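Local coordinates for single-strand DNA-binding protein (Agrobacterium tumefaciens, PDB 3BTP), which binds single-stranded but not double-stranded DNA regardless of nucleotide sequence and mediates nuclear uptake of single-stranded T-DNA copies in the host cell, at residues Cys149-Asp154 with Asp262-Thr267; Lys219-Lys222 with Lys228-Pro231; Arg244-Arg249 with Ala256-Pro261. One frame throughout, in Å; residues are numbered along the deposited sequence.

Contact 1: Cys149-Asp154 with Asp262-Thr267; sequences CRLYRD and DILIKT
L151 turns CG beside its backbone N (chi1 -72°), while L264 swings its own CG opposite the N (chi1 -171°), and the two side chains thereby reach toward each other tip to tip, CD1 of L151 lying 3.8 Å from CD1 of L264. The backbones remain well apart, 11.2 Å between the CA atoms of L151 and L264, so only the leucine ends bridge the layers at this point. I118 and V120 of strand 117-124 pack alongside this pair. Two residues further on, R153 runs straight from CG to NE and crosses the bent chain of K266 at about a right angle. NH1 of R153 comes to 3.9 Å from CE of K266, with NZ of K266 4.0 Å from the same NH1. Both cations form salt bridges with D115, and R153 NH1 has E304 as a further partner, so the two neighbouring positive charges are probably offset by the D115 they share and by E304 on the R153 side. The reverse side of strand 263-266 is covered by helix 288-299 through I263 and I265. Strand 149-153 and strand 263-266 belong to separate four-stranded antiparallel sheets, and their leucine contact is characteristic of two beta-sheets packed face to face.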
ATOM      1  N   CYS A 149     -23.575  -0.955  -3.553  1.00 24.99           N
ATOM      2  CA  CYS A 149     -22.120  -1.118  -3.469  1.00 24.93           C
ATOM      3  C   CYS A 149     -21.651  -1.361  -1.985  1.00 24.42           C
ATOM      4  O   CYS A 149     -21.686  -0.454  -1.151  1.00 24.97           O
ATOM      5  CB  CYS A 149     -21.353   0.060  -4.109  1.00 23.04           C
ATOM      6  SG  CYS A 149     -19.592  -0.329  -4.194  1.00 27.68           S
ATOM      7  N   ARG A 150     -21.235  -2.589  -1.661  1.00 23.64           N
ATOM      8  CA  ARG A 150     -20.782  -2.913  -0.304  1.00 22.08           C
ATOM      9  C   ARG A 150     -19.260  -2.668  -0.114  1.00 21.48           C
ATOM     10  O   ARG A 150     -18.420  -3.247  -0.818  1.00 21.31           O
ATOM     11  CB  ARG A 150     -21.127  -4.381   0.020  1.00 21.13           C
ATOM     12  CG  ARG A 150     -22.614  -4.760  -0.125  1.00 21.19           C
ATOM     13  CD  ARG A 150     -22.889  -6.177   0.492  1.00 22.50           C
ATOM     14  NE  ARG A 150     -22.074  -7.255  -0.099  1.00 20.65           N
ATOM     15  CZ  ARG A 150     -22.343  -7.960  -1.217  1.00 23.35           C
ATOM     16  NH1 ARG A 150     -23.454  -7.732  -1.919  1.00 17.18           N
ATOM     17  NH2 ARG A 150     -21.504  -8.946  -1.611  1.00 19.10           N
ATOM     18  N   LEU A 151     -18.897  -1.831   0.841  1.00 20.86           N
ATOM     19  CA  LEU A 151     -17.480  -1.507   1.030  1.00 20.40           C
ATOM     20  C   LEU A 151     -17.001  -2.197   2.320  1.00 20.75           C
ATOM     21  O   LEU A 151     -17.633  -2.009   3.324  1.00 18.82           O
ATOM     22  CB  LEU A 151     -17.281   0.025   1.059  1.00 19.60           C
ATOM     23  CG  LEU A 151     -17.438   0.815  -0.266  1.00 20.19           C
ATOM     24  CD1 LEU A 151     -17.165   2.322  -0.119  1.00 16.05           C
ATOM     25  CD2 LEU A 151     -16.488   0.303  -1.421  1.00 18.99           C
ATOM     26  N   TYR A 152     -15.963  -3.068   2.241  1.00 20.39           N
ATOM     27  CA  TYR A 152     -15.428  -3.806   3.418  1.00 20.32           C
ATOM     28  C   TYR A 152     -14.119  -3.146   3.925  1.00 19.54           C
ATOM     29  O   TYR A 152     -13.209  -2.924   3.129  1.00 19.01           O
ATOM     30  CB  TYR A 152     -15.143  -5.244   3.033  1.00 20.44           C
ATOM     31  CG  TYR A 152     -16.325  -5.936   2.440  1.00 21.11           C
ATOM     32  CD1 TYR A 152     -17.261  -6.559   3.269  1.00 22.01           C
ATOM     33  CD2 TYR A 152     -16.548  -5.938   1.054  1.00 22.88           C
ATOM     34  CE1 TYR A 152     -18.372  -7.160   2.742  1.00 21.76           C
ATOM     35  CE2 TYR A 152     -17.665  -6.543   0.505  1.00 20.22           C
ATOM     36  CZ  TYR A 152     -18.555  -7.173   1.364  1.00 21.42           C
ATOM     37  OH  TYR A 152     -19.635  -7.829   0.864  1.00 23.77           O
ATOM     38  N   ARG A 153     -14.038  -2.837   5.204  1.00 18.51           N
ATOM     39  CA  ARG A 153     -12.863  -2.196   5.801  1.00 20.11           C
ATOM     40  C   ARG A 153     -11.763  -3.276   5.910  1.00 21.64           C
ATOM     41  O   ARG A 153     -12.050  -4.393   6.325  1.00 21.73           O
ATOM     42  CB  ARG A 153     -13.204  -1.685   7.191  1.00 18.45           C
ATOM     43  CG  ARG A 153     -12.139  -0.739   7.791  1.00 19.60           C
ATOM     44  CD  ARG A 153     -12.372  -0.502   9.329  1.00 20.68           C
ATOM     45  NE  ARG A 153     -11.316   0.376   9.883  1.00 19.92           N
ATOM     46  CZ  ARG A 153     -11.261   1.709   9.751  1.00 23.91           C
ATOM     47  NH1 ARG A 153     -12.237   2.390   9.132  1.00 22.45           N
ATOM     48  NH2 ARG A 153     -10.234   2.387  10.282  1.00 24.84           N
ATOM     49  N   ASP A 154     -10.526  -2.983   5.482  1.00 23.19           N
ATOM     50  CA  ASP A 154      -9.414  -3.926   5.655  1.00 22.86           C
ATOM     51  C   ASP A 154      -8.671  -3.579   6.946  1.00 23.15           C
ATOM     52  O   ASP A 154      -9.164  -2.762   7.721  1.00 22.19           O
ATOM     53  CB  ASP A 154      -8.493  -4.013   4.422  1.00 22.45           C
ATOM     54  CG  ASP A 154      -7.522  -2.805   4.254  1.00 23.63           C
ATOM     55  OD1 ASP A 154      -7.490  -1.879   5.107  1.00 27.07           O
ATOM     56  OD2 ASP A 154      -6.814  -2.763   3.186  1.00 24.03           O
ATOM     57  N   ASP A 262     -14.647  10.272  -5.947  1.00 23.32           N
ATOM     58  CA  ASP A 262     -13.246  10.341  -5.735  1.00 21.61           C
ATOM     59  C   ASP A 262     -12.950  10.188  -4.214  1.00 22.09           C
ATOM     60  O   ASP A 262     -11.951   9.572  -3.818  1.00 21.91           O
ATOM     61  CB  ASP A 262     -12.777  11.750  -6.161  1.00 21.34           C
ATOM     62  CG  ASP A 262     -13.166  12.128  -7.624  1.00 23.49           C
ATOM     63  OD1 ASP A 262     -13.381  11.236  -8.453  1.00 21.99           O
ATOM     64  OD2 ASP A 262     -13.250  13.343  -7.965  1.00 25.09           O
ATOM     65  N   ILE A 263     -13.791  10.808  -3.381  1.00 21.99           N
ATOM     66  CA  ILE A 263     -13.453  11.114  -1.989  1.00 21.45           C
ATOM     67  C   ILE A 263     -14.583  10.573  -1.160  1.00 22.14           C
ATOM     68  O   ILE A 263     -15.731  10.801  -1.451  1.00 22.47           O
ATOM     69  CB  ILE A 263     -13.263  12.612  -1.739  1.00 21.01           C
ATOM     70  CG1 ILE A 263     -12.035  13.177  -2.495  1.00 20.80           C
ATOM     71  CG2 ILE A 263     -13.148  12.900  -0.284  1.00 20.36           C
ATOM     72  CD1 ILE A 263     -12.028  14.687  -2.652  1.00 20.47           C
ATOM     73  N   LEU A 264     -14.235   9.823  -0.128  1.00 22.95           N
ATOM     74  CA  LEU A 264     -15.170   9.417   0.946  1.00 22.20           C
ATOM     75  C   LEU A 264     -14.692   9.957   2.302  1.00 22.73           C
ATOM     76  O   LEU A 264     -13.608   9.642   2.748  1.00 22.87           O
ATOM     77  CB  LEU A 264     -15.258   7.864   0.982  1.00 20.55           C
ATOM     78  CG  LEU A 264     -16.305   7.104   1.858  1.00 21.67           C
ATOM     79  CD1 LEU A 264     -16.252   5.607   1.494  1.00 20.45           C
ATOM     80  CD2 LEU A 264     -16.040   7.243   3.334  1.00 13.22           C
ATOM     81  N   ILE A 265     -15.532  10.719   2.998  1.00 24.64           N
ATOM     82  CA  ILE A 265     -15.213  11.242   4.315  1.00 25.18           C
ATOM     83  C   ILE A 265     -16.053  10.436   5.295  1.00 26.08           C
ATOM     84  O   ILE A 265     -17.238  10.283   5.122  1.00 26.70           O
ATOM     85  CB  ILE A 265     -15.678  12.742   4.442  1.00 26.78           C
ATOM     86  CG1 ILE A 265     -15.235  13.604   3.224  1.00 27.47           C
ATOM     87  CG2 ILE A 265     -15.384  13.379   5.890  1.00 24.35           C
ATOM     88  CD1 ILE A 265     -13.790  13.858   3.132  1.00 22.65           C
ATOM     89  N   LYS A 266     -15.457   9.926   6.349  1.00 26.78           N
ATOM     90  CA  LYS A 266     -16.235   9.202   7.328  1.00 26.36           C
ATOM     91  C   LYS A 266     -16.011   9.904   8.669  1.00 28.02           C
ATOM     92  O   LYS A 266     -14.918   9.796   9.229  1.00 28.80           O
ATOM     93  CB  LYS A 266     -15.783   7.760   7.422  1.00 26.04           C
ATOM     94  CG  LYS A 266     -16.644   6.938   8.430  1.00 25.53           C
ATOM     95  CD  LYS A 266     -16.536   5.394   8.218  1.00 23.77           C
ATOM     96  CE  LYS A 266     -15.303   4.847   8.773  1.00 24.40           C
ATOM     97  NZ  LYS A 266     -14.899   5.180  10.219  1.00 22.13           N
ATOM     98  N   THR A 267     -17.034  10.602   9.182  1.00 28.20           N
ATOM     99  CA  THR A 267     -16.870  11.439  10.391  1.00 28.19           C
ATOM    100  C   THR A 267     -16.728  10.555  11.641  1.00 29.15           C
ATOM    101  O   THR A 267     -17.023   9.354  11.589  1.00 28.65           O
ATOM    102  CB  THR A 267     -18.128  12.387  10.607  1.00 28.39           C
ATOM    103  OG1 THR A 267     -19.191  11.639  11.220  1.00 29.58           O
ATOM    104  CG2 THR A 267     -18.640  13.029   9.322  1.00 23.69           C
TER

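Contact 2: Lys219-Lys222 with Lys228-Pro231; sequences KNIK and KLRP
I221 and L229 cross obliquely, a single methyl from each making the contact: CG2 of I221 stands 3.7 Å from CD2 of L229. In I221 the first torsion (chi1 -65°) places CG2 opposite the backbone N, on the side of L229, while the longer CG1-CD1 arm takes another course. L229 presents only one of its two branches, and its side chain also touches L223. R249 packs against both I221 and L229, so the aliphatic pair rests on the chain that follows strand 243-245. The eight residues from K222 to L229 leave and return with their CA atoms 7.5 Å apart, without helix or strand between the two segments, consistent with an omega loop in the long connection from helix 186-206 to strand 235-237. D224 accepts a hydrogen bond through OD1 from the backbone N of K228 inside this loop. Beside the hydrophobic pair, the side chain of R230 sets out toward K222, its CG 4.1 Å from the carbonyl O of K222, and then bends at chi3 (-50°). The guanidinium lies obliquely to that carbonyl and directs its NE into a salt bridge with D233.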
ATOM      1  N   LYS A 219     -19.722  -8.412 -21.240  1.00 39.37           N
ATOM      2  CA  LYS A 219     -19.328  -9.257 -22.348  1.00 41.59           C
ATOM      3  C   LYS A 219     -19.501  -8.602 -23.749  1.00 41.50           C
ATOM      4  O   LYS A 219     -18.931  -9.085 -24.737  1.00 41.16           O
ATOM      5  CB  LYS A 219     -19.735 -10.728 -22.129  1.00 42.35           C
ATOM      6  CG  LYS A 219     -18.534 -11.487 -21.398  1.00 43.70           C
ATOM      7  CD  LYS A 219     -18.926 -12.809 -20.723  1.00 44.26           C
ATOM      8  CE  LYS A 219     -18.186 -13.048 -19.373  1.00 45.86           C
ATOM      9  NZ  LYS A 219     -19.003 -12.635 -18.138  1.00 47.85           N
ATOM     10  N   ASN A 220     -20.197  -7.461 -23.780  1.00 41.86           N
ATOM     11  CA  ASN A 220     -20.166  -6.541 -24.927  1.00 43.33           C
ATOM     12  C   ASN A 220     -18.825  -5.843 -25.191  1.00 44.43           C
ATOM     13  O   ASN A 220     -18.612  -5.277 -26.266  1.00 45.33           O
ATOM     14  CB  ASN A 220     -21.227  -5.466 -24.757  1.00 43.44           C
ATOM     15  CG  ASN A 220     -22.636  -6.044 -24.611  1.00 45.43           C
ATOM     16  OD1 ASN A 220     -23.397  -5.583 -23.780  1.00 47.60           O
ATOM     17  ND2 ASN A 220     -22.974  -7.065 -25.411  1.00 43.38           N
ATOM     18  N   ILE A 221     -17.920  -5.864 -24.205  1.00 44.98           N
ATOM     19  CA  ILE A 221     -16.633  -5.183 -24.317  1.00 44.42           C
ATOM     20  C   ILE A 221     -15.492  -6.169 -24.680  1.00 43.92           C
ATOM     21  O   ILE A 221     -15.241  -7.136 -23.980  1.00 43.71           O
ATOM     22  CB  ILE A 221     -16.356  -4.323 -23.025  1.00 44.59           C
ATOM     23  CG1 ILE A 221     -17.402  -3.204 -22.950  1.00 46.33           C
ATOM     24  CG2 ILE A 221     -14.942  -3.741 -23.009  1.00 42.10           C
ATOM     25  CD1 ILE A 221     -17.485  -2.524 -21.613  1.00 48.86           C
ATOM     26  N   LYS A 222     -14.787  -5.871 -25.764  1.00 43.17           N
ATOM     27  CA  LYS A 222     -13.664  -6.679 -26.205  1.00 42.96           C
ATOM     28  C   LYS A 222     -12.330  -6.041 -25.868  1.00 43.20           C
ATOM     29  O   LYS A 222     -12.160  -4.816 -25.981  1.00 42.32           O
ATOM     30  CB  LYS A 222     -13.787  -7.006 -27.714  1.00 43.62           C
ATOM     31  CG  LYS A 222     -14.853  -8.088 -28.014  1.00 43.39           C
ATOM     32  CD  LYS A 222     -16.037  -7.472 -28.708  1.00 46.05           C
ATOM     33  CE  LYS A 222     -17.016  -8.542 -29.294  1.00 49.52           C
ATOM     34  NZ  LYS A 222     -17.406  -8.327 -30.759  1.00 49.20           N
ATOM     35  N   LYS A 228      -6.035  -5.955 -22.358  1.00 51.64           N
ATOM     36  CA  LYS A 228      -6.544  -4.856 -21.523  1.00 49.83           C
ATOM     37  C   LYS A 228      -7.639  -4.077 -22.227  1.00 45.94           C
ATOM     38  O   LYS A 228      -7.898  -4.263 -23.419  1.00 45.16           O
ATOM     39  CB  LYS A 228      -5.414  -3.901 -21.022  1.00 50.47           C
ATOM     40  CG  LYS A 228      -4.421  -4.522 -20.012  1.00 51.83           C
ATOM     41  CD  LYS A 228      -3.331  -3.487 -19.604  1.00 53.26           C
ATOM     42  CE  LYS A 228      -2.158  -4.109 -18.794  1.00 55.34           C
ATOM     43  NZ  LYS A 228      -1.759  -3.169 -17.660  1.00 59.43           N
ATOM     44  N   LEU A 229      -8.286  -3.211 -21.467  1.00 42.17           N
ATOM     45  CA  LEU A 229      -9.264  -2.313 -22.031  1.00 39.84           C
ATOM     46  C   LEU A 229      -8.679  -1.409 -23.129  1.00 39.95           C
ATOM     47  O   LEU A 229      -7.579  -0.904 -22.978  1.00 40.65           O
ATOM     48  CB  LEU A 229      -9.902  -1.497 -20.915  1.00 37.82           C
ATOM     49  CG  LEU A 229     -10.855  -2.330 -20.074  1.00 36.94           C
ATOM     50  CD1 LEU A 229     -11.321  -1.534 -18.829  1.00 34.55           C
ATOM     51  CD2 LEU A 229     -12.035  -2.891 -20.879  1.00 29.31           C
ATOM     52  N   ARG A 230      -9.380  -1.258 -24.254  1.00 39.30           N
ATOM     53  CA  ARG A 230      -9.095  -0.159 -25.209  1.00 39.58           C
ATOM     54  C   ARG A 230      -9.237   1.184 -24.469  1.00 37.54           C
ATOM     55  O   ARG A 230     -10.009   1.289 -23.538  1.00 35.53           O
ATOM     56  CB  ARG A 230     -10.073  -0.155 -26.387  1.00 37.66           C
ATOM     57  CG  ARG A 230     -10.127  -1.448 -27.173  1.00 41.93           C
ATOM     58  CD  ARG A 230     -11.202  -1.338 -28.311  1.00 43.78           C
ATOM     59  NE  ARG A 230     -12.504  -0.841 -27.821  1.00 49.62           N
ATOM     60  CZ  ARG A 230     -13.242   0.083 -28.441  1.00 53.64           C
ATOM     61  NH1 ARG A 230     -12.808   0.628 -29.589  1.00 54.43           N
ATOM     62  NH2 ARG A 230     -14.414   0.469 -27.919  1.00 53.68           N
ATOM     63  N   PRO A 231      -8.483   2.215 -24.898  1.00 37.39           N
ATOM     64  CA  PRO A 231      -8.633   3.519 -24.270  1.00 37.26           C
ATOM     65  C   PRO A 231     -10.061   4.055 -24.344  1.00 37.62           C
ATOM     66  O   PRO A 231     -10.505   4.695 -23.408  1.00 38.11           O
ATOM     67  CB  PRO A 231      -7.681   4.409 -25.042  1.00 36.30           C
ATOM     68  CG  PRO A 231      -6.949   3.531 -25.958  1.00 37.61           C
ATOM     69  CD  PRO A 231      -7.465   2.199 -25.965  1.00 37.30           C
TER

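Contact 3: Arg244-Arg249 with Ala256-Pro261; sequences REIQKR and AGSLLP
I246 and S258 meet just beyond the small antiparallel hairpin formed by strands 235-237 and 243-245, where the chain leaves strand 243-245 and loops back before entering strand 263-266. I246 still shares a backbone hydrogen bond with R234, and its side chain also touches I236 of the partner strand. Its first torsion (chi1 63°) wedges CG1 between the backbone N and the carbonyl carbon, which turns CG2 toward the returning loop. This methyl lies 4.2 Å from the carbonyl O of S258, while CB of I246 is 4.4 Å from S258 OG. The CA atoms of I246 and S258 are 7.0 Å apart, and the contact is buried, made by van der Waals approach without a hydrogen bond between the segments. Just before S258, G257 takes a positive phi of 95°, a conformation readily open to a residue without a side chain. On either side of S258 in the chain the loop is tied into the fold: the G257 O receives a weak hydrogen bond from K308, and L259 packs on I236. The extended K248 side chain runs off from S258, and its NZ is hydrogen-bonded to a polar side chain of another protein. The backbone of K248 nevertheless faces the serine, its carbonyl O lying 3.8 Å from S258 OG.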
ATOM      1  N   ARG A 244     -13.572   9.741 -15.513  1.00 28.69           N
ATOM      2  CA  ARG A 244     -12.647   9.057 -14.639  1.00 27.38           C
ATOM      3  C   ARG A 244     -12.199   7.708 -15.194  1.00 26.10           C
ATOM      4  O   ARG A 244     -13.016   6.867 -15.608  1.00 26.84           O
ATOM      5  CB  ARG A 244     -13.273   8.839 -13.262  1.00 27.46           C
ATOM      6  CG  ARG A 244     -13.557  10.056 -12.438  1.00 26.16           C
ATOM      7  CD  ARG A 244     -12.311  10.772 -11.878  1.00 23.80           C
ATOM      8  NE  ARG A 244     -12.862  11.878 -11.071  1.00 23.81           N
ATOM      9  CZ  ARG A 244     -13.317  13.058 -11.558  1.00 30.04           C
ATOM     10  NH1 ARG A 244     -13.274  13.338 -12.887  1.00 25.39           N
ATOM     11  NH2 ARG A 244     -13.819  13.991 -10.717  1.00 23.04           N
ATOM     12  N   GLU A 245     -10.900   7.470 -15.144  1.00 26.50           N
ATOM     13  CA  GLU A 245     -10.357   6.207 -15.637  1.00 27.41           C
ATOM     14  C   GLU A 245     -10.666   5.004 -14.695  1.00 26.90           C
ATOM     15  O   GLU A 245     -10.608   5.139 -13.486  1.00 26.17           O
ATOM     16  CB  GLU A 245      -8.872   6.349 -15.835  1.00 27.16           C
ATOM     17  CG  GLU A 245      -8.375   5.381 -16.821  1.00 29.93           C
ATOM     18  CD  GLU A 245      -6.879   5.432 -16.950  1.00 35.28           C
ATOM     19  OE1 GLU A 245      -6.301   6.540 -16.773  1.00 38.43           O
ATOM     20  OE2 GLU A 245      -6.282   4.358 -17.208  1.00 37.42           O
ATOM     21  N   ILE A 246     -10.996   3.836 -15.260  1.00 26.41           N
ATOM     22  CA  ILE A 246     -11.186   2.613 -14.445  1.00 27.08           C
ATOM     23  C   ILE A 246     -10.295   1.518 -15.002  1.00 25.62           C
ATOM     24  O   ILE A 246      -9.793   1.636 -16.127  1.00 27.03           O
ATOM     25  CB  ILE A 246     -12.696   2.150 -14.339  1.00 25.50           C
ATOM     26  CG1 ILE A 246     -13.201   1.777 -15.723  1.00 25.73           C
ATOM     27  CG2 ILE A 246     -13.550   3.257 -13.599  1.00 31.88           C
ATOM     28  CD1 ILE A 246     -14.648   1.365 -15.818  1.00 32.06           C
ATOM     29  N   GLN A 247     -10.151   0.451 -14.214  1.00 24.49           N
ATOM     30  CA  GLN A 247      -9.309  -0.697 -14.446  1.00 22.94           C
ATOM     31  C   GLN A 247     -10.006  -1.849 -15.239  1.00 22.17           C
ATOM     32  O   GLN A 247      -9.372  -2.568 -16.035  1.00 22.15           O
ATOM     33  CB  GLN A 247      -8.848  -1.142 -13.021  1.00 23.23           C
ATOM     34  CG  GLN A 247      -7.607  -1.933 -12.967  1.00 26.37           C
ATOM     35  CD  GLN A 247      -6.468  -1.289 -13.752  1.00 31.34           C
ATOM     36  OE1 GLN A 247      -6.375  -0.051 -13.908  1.00 37.97           O
ATOM     37  NE2 GLN A 247      -5.616  -2.100 -14.223  1.00 28.89           N
ATOM     38  N   LYS A 248     -11.317  -1.996 -15.064  1.00 20.67           N
ATOM     39  CA  LYS A 248     -12.009  -3.181 -15.506  1.00 20.55           C
ATOM     40  C   LYS A 248     -13.467  -2.846 -15.671  1.00 21.90           C
ATOM     41  O   LYS A 248     -14.013  -2.060 -14.843  1.00 21.76           O
ATOM     42  CB  LYS A 248     -11.893  -4.282 -14.464  1.00 20.16           C
ATOM     43  CG  LYS A 248     -12.603  -5.564 -14.825  1.00 17.96           C
ATOM     44  CD  LYS A 248     -12.061  -6.685 -13.953  1.00 18.44           C
ATOM     45  CE  LYS A 248     -12.809  -7.987 -14.136  1.00 21.17           C
ATOM     46  NZ  LYS A 248     -11.883  -9.016 -13.528  1.00 22.32           N
ATOM     47  N   ARG A 249     -14.077  -3.452 -16.710  1.00 21.91           N
ATOM     48  CA  ARG A 249     -15.514  -3.352 -17.035  1.00 24.97           C
ATOM     49  C   ARG A 249     -16.319  -4.501 -16.511  1.00 24.46           C
ATOM     50  O   ARG A 249     -16.171  -5.623 -16.959  1.00 25.42           O
ATOM     51  CB  ARG A 249     -15.740  -3.232 -18.546  1.00 24.96           C
ATOM     52  CG  ARG A 249     -14.878  -2.069 -19.088  1.00 31.35           C
ATOM     53  CD  ARG A 249     -15.343  -0.748 -18.532  1.00 35.44           C
ATOM     54  NE  ARG A 249     -16.690  -0.523 -18.978  1.00 39.97           N
ATOM     55  CZ  ARG A 249     -17.118   0.554 -19.616  1.00 46.18           C
ATOM     56  NH1 ARG A 249     -16.290   1.570 -19.865  1.00 46.27           N
ATOM     57  NH2 ARG A 249     -18.404   0.604 -19.987  1.00 48.32           N
ATOM     58  N   ALA A 256     -20.042  -3.498  -8.303  1.00 24.22           N
ATOM     59  CA  ALA A 256     -18.620  -3.814  -8.370  1.00 23.66           C
ATOM     60  C   ALA A 256     -17.730  -2.702  -7.849  1.00 23.69           C
ATOM     61  O   ALA A 256     -16.562  -2.930  -7.639  1.00 24.04           O
ATOM     62  CB  ALA A 256     -18.208  -4.225  -9.777  1.00 21.04           C
ATOM     63  N   GLY A 257     -18.264  -1.506  -7.621  1.00 25.82           N
ATOM     64  CA  GLY A 257     -17.442  -0.391  -7.071  1.00 27.54           C
ATOM     65  C   GLY A 257     -16.895   0.520  -8.163  1.00 30.49           C
ATOM     66  O   GLY A 257     -16.192   1.520  -7.893  1.00 30.11           O
ATOM     67  N   SER A 258     -17.261   0.217  -9.419  1.00 31.92           N
ATOM     68  CA  SER A 258     -16.723   0.964 -10.533  1.00 33.12           C
ATOM     69  C   SER A 258     -17.473   2.231 -10.910  1.00 34.47           C
ATOM     70  O   SER A 258     -17.369   2.663 -12.048  1.00 36.83           O
ATOM     71  CB  SER A 258     -16.359   0.033 -11.715  1.00 33.57           C
ATOM     72  OG  SER A 258     -14.947  -0.389 -11.512  1.00 34.97           O
ATOM     73  N   LEU A 259     -18.165   2.854  -9.943  1.00 33.97           N
ATOM     74  CA  LEU A 259     -18.939   4.056 -10.155  1.00 34.10           C
ATOM     75  C   LEU A 259     -18.969   5.014  -8.987  1.00 34.33           C
ATOM     76  O   LEU A 259     -19.902   5.802  -8.917  1.00 38.00           O
ATOM     77  CB  LEU A 259     -20.433   3.746 -10.523  1.00 34.35           C
ATOM     78  CG  LEU A 259     -20.825   3.216 -11.934  1.00 35.76           C
ATOM     79  CD1 LEU A 259     -22.383   3.155 -12.202  1.00 37.30           C
ATOM     80  CD2 LEU A 259     -20.162   3.993 -13.061  1.00 31.37           C
ATOM     81  N   LEU A 260     -17.975   5.033  -8.111  1.00 32.30           N
ATOM     82  CA  LEU A 260     -18.050   5.794  -6.875  1.00 30.54           C
ATOM     83  C   LEU A 260     -17.351   7.105  -7.081  1.00 29.43           C
ATOM     84  O   LEU A 260     -16.580   7.252  -8.028  1.00 30.26           O
ATOM     85  CB  LEU A 260     -17.338   5.068  -5.720  1.00 30.99           C
ATOM     86  CG  LEU A 260     -17.733   3.639  -5.363  1.00 31.43           C
ATOM     87  CD1 LEU A 260     -16.535   2.755  -4.688  1.00 30.46           C
ATOM     88  CD2 LEU A 260     -19.069   3.658  -4.587  1.00 25.80           C
ATOM     89  N   PRO A 261     -17.568   8.052  -6.171  1.00 28.47           N
ATOM     90  CA  PRO A 261     -16.847   9.337  -6.241  1.00 27.41           C
ATOM     91  C   PRO A 261     -15.394   9.196  -5.774  1.00 25.94           C
ATOM     92  O   PRO A 261     -14.972   8.113  -5.320  1.00 27.17           O
ATOM     93  CB  PRO A 261     -17.642  10.286  -5.307  1.00 27.35           C
ATOM     94  CG  PRO A 261     -18.781   9.522  -4.798  1.00 29.98           C
ATOM     95  CD  PRO A 261     -18.495   8.006  -5.029  1.00 27.88           C
TER

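Contacts 1 and 3 are buried, whereas contact 2 lies toward the surface, its centre about 28 Å from that of the chain. Contact 1 joins two sheets through apolar ends and cations that share an acid; contact 3 relies on an isoleucine set against a serine in the loop, and contact 2 on a small aliphatic pair beside exposed charge. Contacts 1 and 3 touch directly: R244 NE and D262 OD1 form a 2.7 Å salt bridge, and L260 packs on C149 and L151. R249 and the backbone around Q247 and K248 link contacts 2 and 3 through L229. Contacts 1 and 2 do not meet, their nearest atoms about 17 Å apart; contacts 2 and 3 lie inside the loop closed by contact 1.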